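Local structure of glycosyl hydrolases family 2, sugar binding domain protein (Bacteroides uniformis str. 3978 T3 ii, 6D1P) at residues Ala282-Val287 / Thr299-Phe305; Glu385-Arg391 / Trp423-Asn429; Trp630-Lys636 / Gln706-Thr710. The protein is a gut-bacterial beta-glucuronidase of glycosyl hydrolase family 2 that probably releases glucuronic acid from O-linked glucuronides. All coordinates share one frame; numbering follows the deposited sequence.

Contact 1 (Ala282-Val287 / Thr299-Phe305)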
loop_
_atom_site.group_PDB
_atom_site.type_symbol
_atom_site.label_atom_id
_atom_site.label_comp_id
_atom_site.label_asym_id
_atom_site.label_seq_id
_atom_site.Cartn_x
_atom_site.Cartn_y
_atom_site.Cartn_z
ATOM N N ALA A 282 -33.206 28.665 -19.263
ATOM C CA ALA A 282 -34.576 28.178 -19.204
ATOM C C ALA A 282 -34.627 26.695 -19.549
ATOM O O ALA A 282 -34.196 26.278 -20.630
ATOM C CB ALA A 282 -35.465 28.979 -20.158
ATOM N N LEU A 283 -35.177 25.906 -18.636
ATOM C CA LEU A 283 -35.290 24.469 -18.799
ATOM C C LEU A 283 -36.755 24.074 -18.835
ATOM O O LEU A 283 -37.536 24.505 -17.979
ATOM C CB LEU A 283 -34.588 23.730 -17.663
ATOM C CG LEU A 283 -33.064 23.742 -17.628
ATOM C CD1 LEU A 283 -32.546 23.151 -16.299
ATOM C CD2 LEU A 283 -32.544 22.954 -18.804
ATOM N N TYR A 284 -37.121 23.273 -19.832
ATOM C CA TYR A 284 -38.411 22.614 -19.888
ATOM C C TYR A 284 -38.325 21.271 -19.183
ATOM O O TYR A 284 -37.238 20.747 -18.921
ATOM C CB TYR A 284 -38.860 22.409 -21.335
ATOM C CG TYR A 284 -39.366 23.650 -22.036
ATOM C CD1 TYR A 284 -38.501 24.684 -22.364
ATOM C CD2 TYR A 284 -40.708 23.779 -22.384
ATOM C CE1 TYR A 284 -38.946 25.808 -23.009
ATOM C CE2 TYR A 284 -41.175 24.913 -23.039
ATOM C CZ TYR A 284 -40.288 25.925 -23.346
ATOM O OH TYR A 284 -40.723 27.066 -23.992
ATOM N N THR A 285 -39.491 20.699 -18.895
ATOM C CA THR A 285 -39.573 19.414 -18.223
ATOM C C THR A 285 -40.485 18.483 -18.999
ATOM O O THR A 285 -41.497 18.914 -19.552
ATOM C CB THR A 285 -40.073 19.568 -16.780
ATOM O OG1 THR A 285 -38.966 19.913 -15.938
ATOM C CG2 THR A 285 -40.688 18.272 -16.264
ATOM N N CYS A 286 -40.100 17.212 -19.063
ATOM C CA CYS A 286 -40.931 16.160 -19.619
ATOM C C CYS A 286 -41.134 15.095 -18.553
ATOM O O CYS A 286 -40.161 14.589 -17.983
ATOM C CB CYS A 286 -40.286 15.564 -20.869
ATOM S SG CYS A 286 -41.104 14.092 -21.503
ATOM N N VAL A 287 -42.391 14.769 -18.267
ATOM C CA VAL A 287 -42.731 13.773 -17.255
ATOM C C VAL A 287 -43.419 12.613 -17.955
ATOM O O VAL A 287 -44.471 12.789 -18.587
ATOM C CB VAL A 287 -43.631 14.349 -16.149
ATOM C CG1 VAL A 287 -43.906 13.293 -15.103
ATOM C CG2 VAL A 287 -43.005 15.577 -15.510
ATOM N N THR A 299 -40.937 9.284 -14.298
ATOM C CA THR A 299 -39.604 9.809 -14.536
ATOM C C THR A 299 -39.730 11.216 -15.089
ATOM O O THR A 299 -40.533 11.471 -15.992
ATOM C CB THR A 299 -38.795 8.921 -15.490
ATOM O OG1 THR A 299 -37.520 9.524 -15.733
ATOM C CG2 THR A 299 -39.525 8.740 -16.812
ATOM N N THR A 300 -38.940 12.121 -14.534
ATOM C CA THR A 300 -38.941 13.522 -14.914
ATOM C C THR A 300 -37.626 13.849 -15.607
ATOM O O THR A 300 -36.554 13.473 -15.120
ATOM C CB THR A 300 -39.131 14.402 -13.685
ATOM O OG1 THR A 300 -40.318 13.991 -12.998
ATOM C CG2 THR A 300 -39.234 15.849 -14.077
ATOM N N GLN A 301 -37.711 14.546 -16.732
ATOM C CA GLN A 301 -36.547 14.865 -17.547
ATOM C C GLN A 301 -36.547 16.346 -17.883
ATOM O O GLN A 301 -37.578 16.887 -18.296
ATOM C CB GLN A 301 -36.556 14.049 -18.839
ATOM C CG GLN A 301 -36.621 12.569 -18.626
ATOM C CD GLN A 301 -35.260 11.996 -18.355
ATOM O OE1 GLN A 301 -34.263 12.442 -18.938
ATOM N NE2 GLN A 301 -35.197 11.011 -17.456
ATOM N N HIS A 302 -35.398 16.996 -17.731
ATOM C CA HIS A 302 -35.250 18.353 -18.225
ATOM C C HIS A 302 -34.668 18.354 -19.632
ATOM O O HIS A 302 -34.022 17.399 -20.069
ATOM C CB HIS A 302 -34.363 19.182 -17.305
ATOM C CG HIS A 302 -34.882 19.284 -15.908
ATOM N ND1 HIS A 302 -34.794 18.246 -15.002
ATOM C CD2 HIS A 302 -35.505 20.299 -15.263
ATOM C CE1 HIS A 302 -35.335 18.622 -13.856
ATOM N NE2 HIS A 302 -35.774 19.862 -13.988
ATOM N N PHE A 303 -34.919 19.444 -20.347
ATOM C CA PHE A 303 -34.314 19.674 -21.650
ATOM C C PHE A 303 -34.413 21.165 -21.951
ATOM O O PHE A 303 -34.914 21.947 -21.138
ATOM C CB PHE A 303 -34.980 18.820 -22.732
ATOM C CG PHE A 303 -36.453 19.060 -22.870
ATOM C CD1 PHE A 303 -37.353 18.377 -22.069
ATOM C CD2 PHE A 303 -36.934 19.967 -23.800
ATOM C CE1 PHE A 303 -38.709 18.586 -22.189
ATOM C CE2 PHE A 303 -38.294 20.183 -23.940
ATOM C CZ PHE A 303 -39.186 19.493 -23.130
ATOM N N GLY A 304 -33.933 21.553 -23.123
ATOM C CA GLY A 304 -33.824 22.962 -23.458
ATOM C C GLY A 304 -33.894 23.200 -24.949
ATOM O O GLY A 304 -33.461 22.370 -25.758
ATOM N N PHE A 305 -34.449 24.349 -25.314
ATOM C CA PHE A 305 -34.490 24.804 -26.694
ATOM C C PHE A 305 -33.307 25.732 -26.923
ATOM O O PHE A 305 -33.200 26.779 -26.286
ATOM C CB PHE A 305 -35.823 25.505 -27.000
ATOM C CG PHE A 305 -37.016 24.567 -27.012
ATOM C CD1 PHE A 305 -37.771 24.365 -25.868
ATOM C CD2 PHE A 305 -37.365 23.878 -28.162
ATOM C CE1 PHE A 305 -38.846 23.499 -25.876
ATOM C CE2 PHE A 305 -38.448 23.017 -28.175
ATOM C CZ PHE A 305 -39.187 22.830 -27.029
HETATM O O HOH W 1 -35.259 25.761 -22.746
#
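The Phe303 ring receives CB of Tyr284 over one face, a CH-pi contact 3.7 Å from that CB to the ring centroid. At the edge of the same ring, near its plane, Cys286 CB lies 3.7 Å from Phe303 CE1. Tyr284 in turn offers a face to the edge of Phe305 in a T-shaped pair, with ring centroids 4.8 Å apart and planes at 78°; the nearest atoms, Tyr284 CE1 and Phe305 CD1, are separated by 3.4 Å. The Tyr284 and Phe303 rings are nearly parallel but slid so far apart that they scarcely overlap. Phe303 has CG between its backbone N and carbonyl carbon (chi1 58°), which swings the ring across to the neighbouring strand. Both segments belong to the antiparallel hairpin of strands 284-292 and 295-303, at one margin of a four-stranded sheet in the immunoglobulin-like domain of the family 2 fold. Tyr284 with Phe303 and Cys286 with Gln301 form hydrogen-bonded pairs, the shortest link being Cys286 N to Gln301 O at 2.7 Å. Isoleucines of strands 203-213 and 219-229 pack against Phe303, Phe305 and Cys286, burying this aromatic side of the sheet, while the Tyr284 hydroxyl bonds to Gln274 N. The other side is more polar: Thr285 OG1 sits over a face of the His302 imidazole, 3.5 Å from CD2, and the methyl groups Thr285 CG2 and Thr300 CG2 touch at 3.6 Å. Thr300 OG1 is hydrogen-bonded to Asp26 OD2.

Contact 2 (Glu385-Arg391 / Trp423-Asn429). With GOL (glycerol), chain G.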
loop_
_atom_site.group_PDB
_atom_site.type_symbol
_atom_site.label_atom_id
_atom_site.label_comp_id
_atom_site.label_asym_id
_atom_site.label_seq_id
_atom_site.Cartn_x
_atom_site.Cartn_y
_atom_site.Cartn_z
ATOM N N GLU A 385 -17.829 17.513 -23.489
ATOM C CA GLU A 385 -17.528 16.300 -22.740
ATOM C C GLU A 385 -16.949 15.276 -23.709
ATOM O O GLU A 385 -17.486 15.096 -24.809
ATOM C CB GLU A 385 -18.792 15.758 -22.052
ATOM C CG GLU A 385 -18.531 14.942 -20.794
ATOM C CD GLU A 385 -19.803 14.343 -20.198
ATOM O OE1 GLU A 385 -19.800 14.008 -18.988
ATOM O OE2 GLU A 385 -20.811 14.193 -20.940
ATOM N N GLU A 386 -15.853 14.626 -23.315
ATOM C CA GLU A 386 -15.110 13.713 -24.184
ATOM C C GLU A 386 -14.912 12.363 -23.508
ATOM O O GLU A 386 -15.013 12.240 -22.279
ATOM C CB GLU A 386 -13.725 14.268 -24.561
ATOM C CG GLU A 386 -12.723 14.350 -23.409
ATOM C CD GLU A 386 -11.561 15.283 -23.714
ATOM O OE1 GLU A 386 -11.785 16.332 -24.391
ATOM O OE2 GLU A 386 -10.431 14.991 -23.258
ATOM N N ILE A 387 -14.592 11.356 -24.324
ATOM C CA ILE A 387 -14.205 10.035 -23.821
ATOM C C ILE A 387 -12.731 10.016 -23.435
ATOM O O ILE A 387 -11.935 10.803 -23.969
ATOM C CB ILE A 387 -14.483 8.924 -24.843
ATOM C CG1 ILE A 387 -13.854 9.250 -26.207
ATOM C CG2 ILE A 387 -15.964 8.630 -24.913
ATOM C CD1 ILE A 387 -13.634 7.996 -27.066
ATOM N N PRO A 388 -12.316 9.110 -22.531
ATOM C CA PRO A 388 -10.935 9.158 -22.040
ATOM C C PRO A 388 -9.932 8.449 -22.945
ATOM O O PRO A 388 -9.007 7.789 -22.449
ATOM C CB PRO A 388 -11.035 8.497 -20.650
ATOM C CG PRO A 388 -12.262 7.686 -20.674
ATOM C CD PRO A 388 -13.143 8.137 -21.788
ATOM N N TRP A 389 -10.090 8.581 -24.268
ATOM C CA TRP A 389 -9.018 8.211 -25.196
ATOM C C TRP A 389 -7.974 9.326 -25.126
ATOM O O TRP A 389 -7.958 10.277 -25.912
ATOM C CB TRP A 389 -9.546 8.004 -26.611
ATOM C CG TRP A 389 -8.525 7.365 -27.499
ATOM C CD1 TRP A 389 -7.417 6.681 -27.100
ATOM C CD2 TRP A 389 -8.501 7.362 -28.931
ATOM N NE1 TRP A 389 -6.708 6.250 -28.184
ATOM C CE2 TRP A 389 -7.353 6.651 -29.324
ATOM C CE3 TRP A 389 -9.339 7.887 -29.916
ATOM C CZ2 TRP A 389 -7.019 6.446 -30.665
ATOM C CZ3 TRP A 389 -9.010 7.690 -31.245
ATOM C CH2 TRP A 389 -7.854 6.973 -31.610
ATOM N N CYS A 390 -7.089 9.205 -24.146
ATOM C CA CYS A 390 -6.224 10.301 -23.721
ATOM C C CYS A 390 -4.794 9.776 -23.619
ATOM O O CYS A 390 -4.443 9.127 -22.629
ATOM C CB CYS A 390 -6.726 10.873 -22.397
ATOM S SG CYS A 390 -5.774 12.215 -21.690
ATOM N N ARG A 391 -3.991 10.057 -24.656
ATOM C CA ARG A 391 -2.569 9.725 -24.758
ATOM C C ARG A 391 -2.305 8.232 -24.956
ATOM O O ARG A 391 -3.188 7.393 -24.733
ATOM C CB ARG A 391 -1.785 10.212 -23.537
ATOM C CG ARG A 391 -1.713 11.740 -23.402
ATOM C CD ARG A 391 -0.869 12.186 -22.209
ATOM N NE ARG A 391 -0.805 13.644 -22.184
ATOM C CZ ARG A 391 -0.145 14.365 -21.280
ATOM N NH1 ARG A 391 0.521 13.764 -20.288
ATOM N NH2 ARG A 391 -0.151 15.699 -21.372
ATOM N N TRP A 423 -19.242 16.672 -28.269
ATOM C CA TRP A 423 -18.705 15.377 -27.877
ATOM C C TRP A 423 -17.250 15.308 -28.316
ATOM O O TRP A 423 -16.961 15.380 -29.518
ATOM C CB TRP A 423 -19.482 14.230 -28.515
ATOM C CG TRP A 423 -20.954 14.171 -28.237
ATOM C CD1 TRP A 423 -21.952 14.078 -29.163
ATOM C CD2 TRP A 423 -21.598 14.165 -26.954
ATOM N NE1 TRP A 423 -23.175 14.021 -28.537
ATOM C CE2 TRP A 423 -22.984 14.069 -27.183
ATOM C CE3 TRP A 423 -21.136 14.224 -25.636
ATOM C CZ2 TRP A 423 -23.914 14.052 -26.142
ATOM C CZ3 TRP A 423 -22.054 14.193 -24.605
ATOM C CH2 TRP A 423 -23.426 14.103 -24.859
ATOM N N GLY A 424 -16.335 15.174 -27.360
ATOM C CA GLY A 424 -14.922 14.993 -27.682
ATOM C C GLY A 424 -14.567 13.521 -27.858
ATOM O O GLY A 424 -15.052 12.661 -27.134
ATOM N N LEU A 425 -13.710 13.242 -28.844
ATOM C CA LEU A 425 -13.341 11.857 -29.146
ATOM C C LEU A 425 -11.992 11.440 -28.577
ATOM O O LEU A 425 -11.716 10.241 -28.509
ATOM C CB LEU A 425 -13.340 11.618 -30.658
ATOM C CG LEU A 425 -14.593 12.124 -31.385
ATOM C CD1 LEU A 425 -14.407 12.018 -32.899
ATOM C CD2 LEU A 425 -15.853 11.382 -30.933
ATOM N N GLY A 426 -11.156 12.381 -28.161
ATOM C CA GLY A 426 -9.885 12.011 -27.566
ATOM C C GLY A 426 -9.049 13.243 -27.331
ATOM O O GLY A 426 -9.362 14.335 -27.815
ATOM N N ASN A 427 -7.969 13.048 -26.578
ATOM C CA ASN A 427 -7.089 14.136 -26.180
ATOM C C ASN A 427 -5.637 13.723 -26.362
ATOM O O ASN A 427 -5.222 12.663 -25.880
ATOM C CB ASN A 427 -7.358 14.542 -24.727
ATOM C CG ASN A 427 -6.454 15.640 -24.265
ATOM O OD1 ASN A 427 -6.509 16.773 -24.772
ATOM N ND2 ASN A 427 -5.600 15.324 -23.294
ATOM N N GLU A 428 -4.871 14.565 -27.055
ATOM C CA GLU A 428 -3.451 14.327 -27.311
ATOM C C GLU A 428 -3.202 12.897 -27.784
ATOM O O GLU A 428 -2.353 12.168 -27.264
ATOM C CB GLU A 428 -2.628 14.675 -26.065
ATOM C CG GLU A 428 -2.799 16.170 -25.706
ATOM C CD GLU A 428 -1.916 16.658 -24.570
ATOM O OE1 GLU A 428 -1.277 15.828 -23.868
ATOM O OE2 GLU A 428 -1.867 17.900 -24.373
ATOM N N ASN A 429 -3.969 12.483 -28.791
ATOM C CA ASN A 429 -3.712 11.150 -29.323
ATOM C C ASN A 429 -2.446 11.086 -30.175
ATOM O O ASN A 429 -2.121 10.022 -30.697
ATOM C CB ASN A 429 -4.920 10.662 -30.114
ATOM C CG ASN A 429 -6.161 10.575 -29.257
ATOM O OD1 ASN A 429 -7.070 11.397 -29.389
ATOM N ND2 ASN A 429 -6.207 9.588 -28.360
HETATM C C1 GOL G . 0.258 19.221 -20.270
HETATM O O1 GOL G . 1.313 18.238 -20.257
HETATM C C2 GOL G . 0.099 19.852 -21.737
HETATM O O2 GOL G . 0.067 18.912 -22.772
HETATM C C3 GOL G . -1.189 20.755 -21.715
HETATM O O3 GOL G . -1.652 20.881 -23.055
HETATM O O HOH W 2 -11.524 15.380 -27.193
#
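Arg391 and Glu428 meet just beyond the end of strand 382-386, where its parallel neighbour 420-432, in the same beta-alpha-beta unit of the TIM barrel, turns a corner at Asn427. CB of Arg391 points away from 423-429, but with CG anti to the carbonyl carbon (chi1 -66°) and an extended chain the side chain runs alongside that of Glu428. CG passes 3.9 Å from Glu428 O. Beyond CD, NE donates to Glu428 OE1 at 2.8 Å. NH2 reaches the same OE1 at 2.7 Å, on its syn lone pair, giving a side-on salt bridge to a single oxygen with guanidinium and carboxylate only 7° from coplanar. NH2 also bonds to glycerol O1, and NH1 to Met181 O. A leucine here would probably leave Glu428 OE1 without either donor and its carboxylate freer to turn, although Arg466 still pairs with OE2. Glycerol O2 donates to that OE2 at 2.7 Å. Asn427-Glu428 is consistent with the Asn-Glu pair that holds the general acid/base on the fourth barrel strand in family 2 enzymes, and the glycerol, probably from the crystallisation liquor, would then mark the active-site pocket. Deeper in the barrel, Gly424 CA comes within 3.7 Å of Glu386 CA, too close for a side chain on the glycine. Trp389 O accepts from Asn427 N at 2.8 Å and from Asn429 ND2 at 3.1 Å, the two donors on opposite faces of the carbonyl plane, and the same ND2 lies over a face of the Trp389 indole. Asn427 ND2 donates to Cys390 SG at 3.5 Å, nearly straight at 171° and within the amide plane.

Contact 3 (Trp630-Lys636 / Gln706-Thr710)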
loop_
_atom_site.group_PDB
_atom_site.type_symbol
_atom_site.label_atom_id
_atom_site.label_comp_id
_atom_site.label_asym_id
_atom_site.label_seq_id
_atom_site.Cartn_x
_atom_site.Cartn_y
_atom_site.Cartn_z
ATOM N N TRP A 630 -0.356 38.701 -0.482
ATOM C CA TRP A 630 1.014 39.185 -0.655
ATOM C C TRP A 630 1.358 40.046 0.558
ATOM O O TRP A 630 1.087 41.258 0.568
ATOM C CB TRP A 630 1.139 39.949 -1.974
ATOM C CG TRP A 630 2.532 40.308 -2.391
ATOM C CD1 TRP A 630 3.664 40.270 -1.623
ATOM C CD2 TRP A 630 2.942 40.774 -3.689
ATOM N NE1 TRP A 630 4.753 40.680 -2.363
ATOM C CE2 TRP A 630 4.336 40.990 -3.634
ATOM C CE3 TRP A 630 2.264 41.024 -4.892
ATOM C CZ2 TRP A 630 5.061 41.450 -4.732
ATOM C CZ3 TRP A 630 2.992 41.461 -5.985
ATOM C CH2 TRP A 630 4.372 41.679 -5.896
ATOM N N PRO A 631 1.953 39.453 1.618
ATOM C CA PRO A 631 2.070 40.171 2.897
ATOM C C PRO A 631 3.228 41.159 2.947
ATOM O O PRO A 631 3.166 42.158 3.678
ATOM C CB PRO A 631 2.275 39.040 3.921
ATOM C CG PRO A 631 2.476 37.730 3.084
ATOM C CD PRO A 631 2.605 38.128 1.661
ATOM N N VAL A 632 4.294 40.892 2.196
ATOM C CA VAL A 632 5.504 41.703 2.250
ATOM C C VAL A 632 5.922 42.070 0.828
ATOM O O VAL A 632 6.386 41.207 0.067
ATOM C CB VAL A 632 6.647 40.986 2.979
ATOM C CG1 VAL A 632 7.898 41.842 2.939
ATOM C CG2 VAL A 632 6.252 40.700 4.415
ATOM N N ARG A 633 5.787 43.351 0.482
ATOM C CA ARG A 633 6.356 43.958 -0.718
ATOM C C ARG A 633 7.803 44.387 -0.464
ATOM O O ARG A 633 8.265 44.474 0.680
ATOM C CB ARG A 633 5.540 45.174 -1.140
ATOM C CG ARG A 633 4.045 44.964 -1.172
ATOM C CD ARG A 633 3.615 44.383 -2.492
ATOM N NE ARG A 633 4.104 45.144 -3.654
ATOM C CZ ARG A 633 3.385 46.052 -4.306
ATOM N NH1 ARG A 633 2.154 46.319 -3.885
ATOM N NH2 ARG A 633 3.885 46.678 -5.384
ATOM N N TRP A 634 8.531 44.671 -1.541
ATOM C CA TRP A 634 9.908 45.119 -1.374
ATOM C C TRP A 634 10.356 45.968 -2.554
ATOM O O TRP A 634 9.738 45.973 -3.625
ATOM C CB TRP A 634 10.867 43.952 -1.188
ATOM C CG TRP A 634 10.993 43.078 -2.388
ATOM C CD1 TRP A 634 11.929 43.171 -3.378
ATOM C CD2 TRP A 634 10.156 41.964 -2.725
ATOM N NE1 TRP A 634 11.730 42.180 -4.315
ATOM C CE2 TRP A 634 10.651 41.421 -3.935
ATOM C CE3 TRP A 634 9.042 41.366 -2.114
ATOM C CZ2 TRP A 634 10.066 40.312 -4.558
ATOM C CZ3 TRP A 634 8.462 40.255 -2.728
ATOM C CH2 TRP A 634 8.975 39.744 -3.945
ATOM N N GLY A 635 11.477 46.644 -2.339
ATOM C CA GLY A 635 12.018 47.637 -3.247
ATOM C C GLY A 635 12.862 48.639 -2.479
ATOM O O GLY A 635 13.054 48.536 -1.268
ATOM N N LYS A 636 13.365 49.625 -3.213
ATOM C CA LYS A 636 14.205 50.633 -2.590
ATOM C C LYS A 636 13.351 51.581 -1.739
ATOM O O LYS A 636 12.129 51.632 -1.890
ATOM C CB LYS A 636 14.992 51.382 -3.662
ATOM C CG LYS A 636 16.276 50.647 -4.010
ATOM C CD LYS A 636 16.918 51.083 -5.322
ATOM C CE LYS A 636 18.044 50.109 -5.709
ATOM N NZ LYS A 636 19.378 50.754 -5.927
ATOM N N GLN A 706 -0.067 45.646 3.599
ATOM C CA GLN A 706 1.168 44.970 3.230
ATOM C C GLN A 706 2.341 45.665 3.900
ATOM O O GLN A 706 2.388 46.892 3.961
ATOM C CB GLN A 706 1.406 44.956 1.706
ATOM C CG GLN A 706 0.300 44.355 0.862
ATOM C CD GLN A 706 0.547 44.526 -0.637
ATOM O OE1 GLN A 706 0.909 45.616 -1.098
ATOM N NE2 GLN A 706 0.375 43.434 -1.402
ATOM N N GLU A 707 3.291 44.880 4.391
ATOM C CA GLU A 707 4.550 45.448 4.832
ATOM C C GLU A 707 5.406 45.800 3.626
ATOM O O GLU A 707 5.346 45.154 2.579
ATOM C CB GLU A 707 5.306 44.468 5.727
ATOM C CG GLU A 707 4.543 44.039 6.973
ATOM C CD GLU A 707 4.714 45.011 8.121
ATOM O OE1 GLU A 707 5.711 45.774 8.115
ATOM O OE2 GLU A 707 3.846 45.012 9.028
ATOM N N TYR A 708 6.217 46.832 3.776
ATOM C CA TYR A 708 7.163 47.211 2.741
ATOM C C TYR A 708 8.550 47.081 3.326
ATOM O O TYR A 708 8.855 47.704 4.351
ATOM C CB TYR A 708 6.906 48.634 2.235
ATOM C CG TYR A 708 7.785 48.993 1.069
ATOM C CD1 TYR A 708 7.727 48.262 -0.120
ATOM C CD2 TYR A 708 8.687 50.045 1.147
ATOM C CE1 TYR A 708 8.545 48.577 -1.202
ATOM C CE2 TYR A 708 9.507 50.373 0.069
ATOM C CZ TYR A 708 9.431 49.636 -1.103
ATOM O OH TYR A 708 10.241 49.951 -2.175
ATOM N N GLN A 709 9.378 46.266 2.694
ATOM C CA GLN A 709 10.690 45.926 3.217
ATOM C C GLN A 709 11.752 46.471 2.279
ATOM O O GLN A 709 11.783 46.122 1.094
ATOM C CB GLN A 709 10.830 44.414 3.392
ATOM C CG GLN A 709 12.262 43.904 3.505
ATOM C CD GLN A 709 12.317 42.386 3.665
ATOM O OE1 GLN A 709 11.477 41.790 4.357
ATOM N NE2 GLN A 709 13.292 41.751 3.012
ATOM N N THR A 710 12.618 47.323 2.813
ATOM C CA THR A 710 13.656 47.956 2.023
ATOM C C THR A 710 15.010 47.316 2.223
ATOM O O THR A 710 15.898 47.520 1.397
ATOM C CB THR A 710 13.743 49.447 2.358
ATOM O OG1 THR A 710 14.025 49.602 3.756
ATOM C CG2 THR A 710 12.425 50.125 2.029
#
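Arg633 and Gln706 cross with guanidinium and amide planes 76° apart, yet NH1 of the arginine lies in the carbonyl plane of the glutamine and donates to a lone pair of OE1 at 3.1 Å. Bends at chi2 and chi3 fold the arginine back, laying its CG against the same OE1 at 3.2 Å and its CD over a face of the Trp630 indole. The other end of the amide, Gln706 NE2, makes a weak bond to Trp630 O at 3.0 Å. Tyr708 has CG anti to its backbone N (chi1 -174°), and its ring extends past Gly635 until OH donates to Lys636 O, a short 2.5 Å bond made near the ring plane. On the face shared by Val632 and Gln709, Val632 CG1 lies 3.9 Å from Gln709 CB. Strand 632-634 pairs in parallel with strand 698-709, as an outermost strand of a mixed five-stranded sheet; Arg633 N to Glu707 O, at 2.8 Å, is one of its backbone links. With NH1 on Gln706, NE in a salt bridge to Glu524 and NH2 on Glu642 O, the buried guanidinium has all three nitrogens engaged, which probably fixes its rotation and balances its charge.

Overall arrangement
The three contacts follow one another along the chain, none overlapping the next, and each lies in a different sheet. Contact 1 is in the antiparallel sheet of the immunoglobulin-like family 2 domain, contact 2 within the TIM barrel, and contact 3 in the mixed sheet that follows the barrel. Contact 2 is the most central, about 16 Å from the centre of the chain. Its centre is about 28 Å from that of contact 1 and 46 Å from that of contact 3. Contacts 1 and 3 lie on opposite sides of the chain's centre, their centres about 55 Å apart. The barrel, with its probable active site, therefore lies between two beta domains, and the strand pairings of contacts 1 and 3 belong to separate sheets that do not touch contact 2 at these segments.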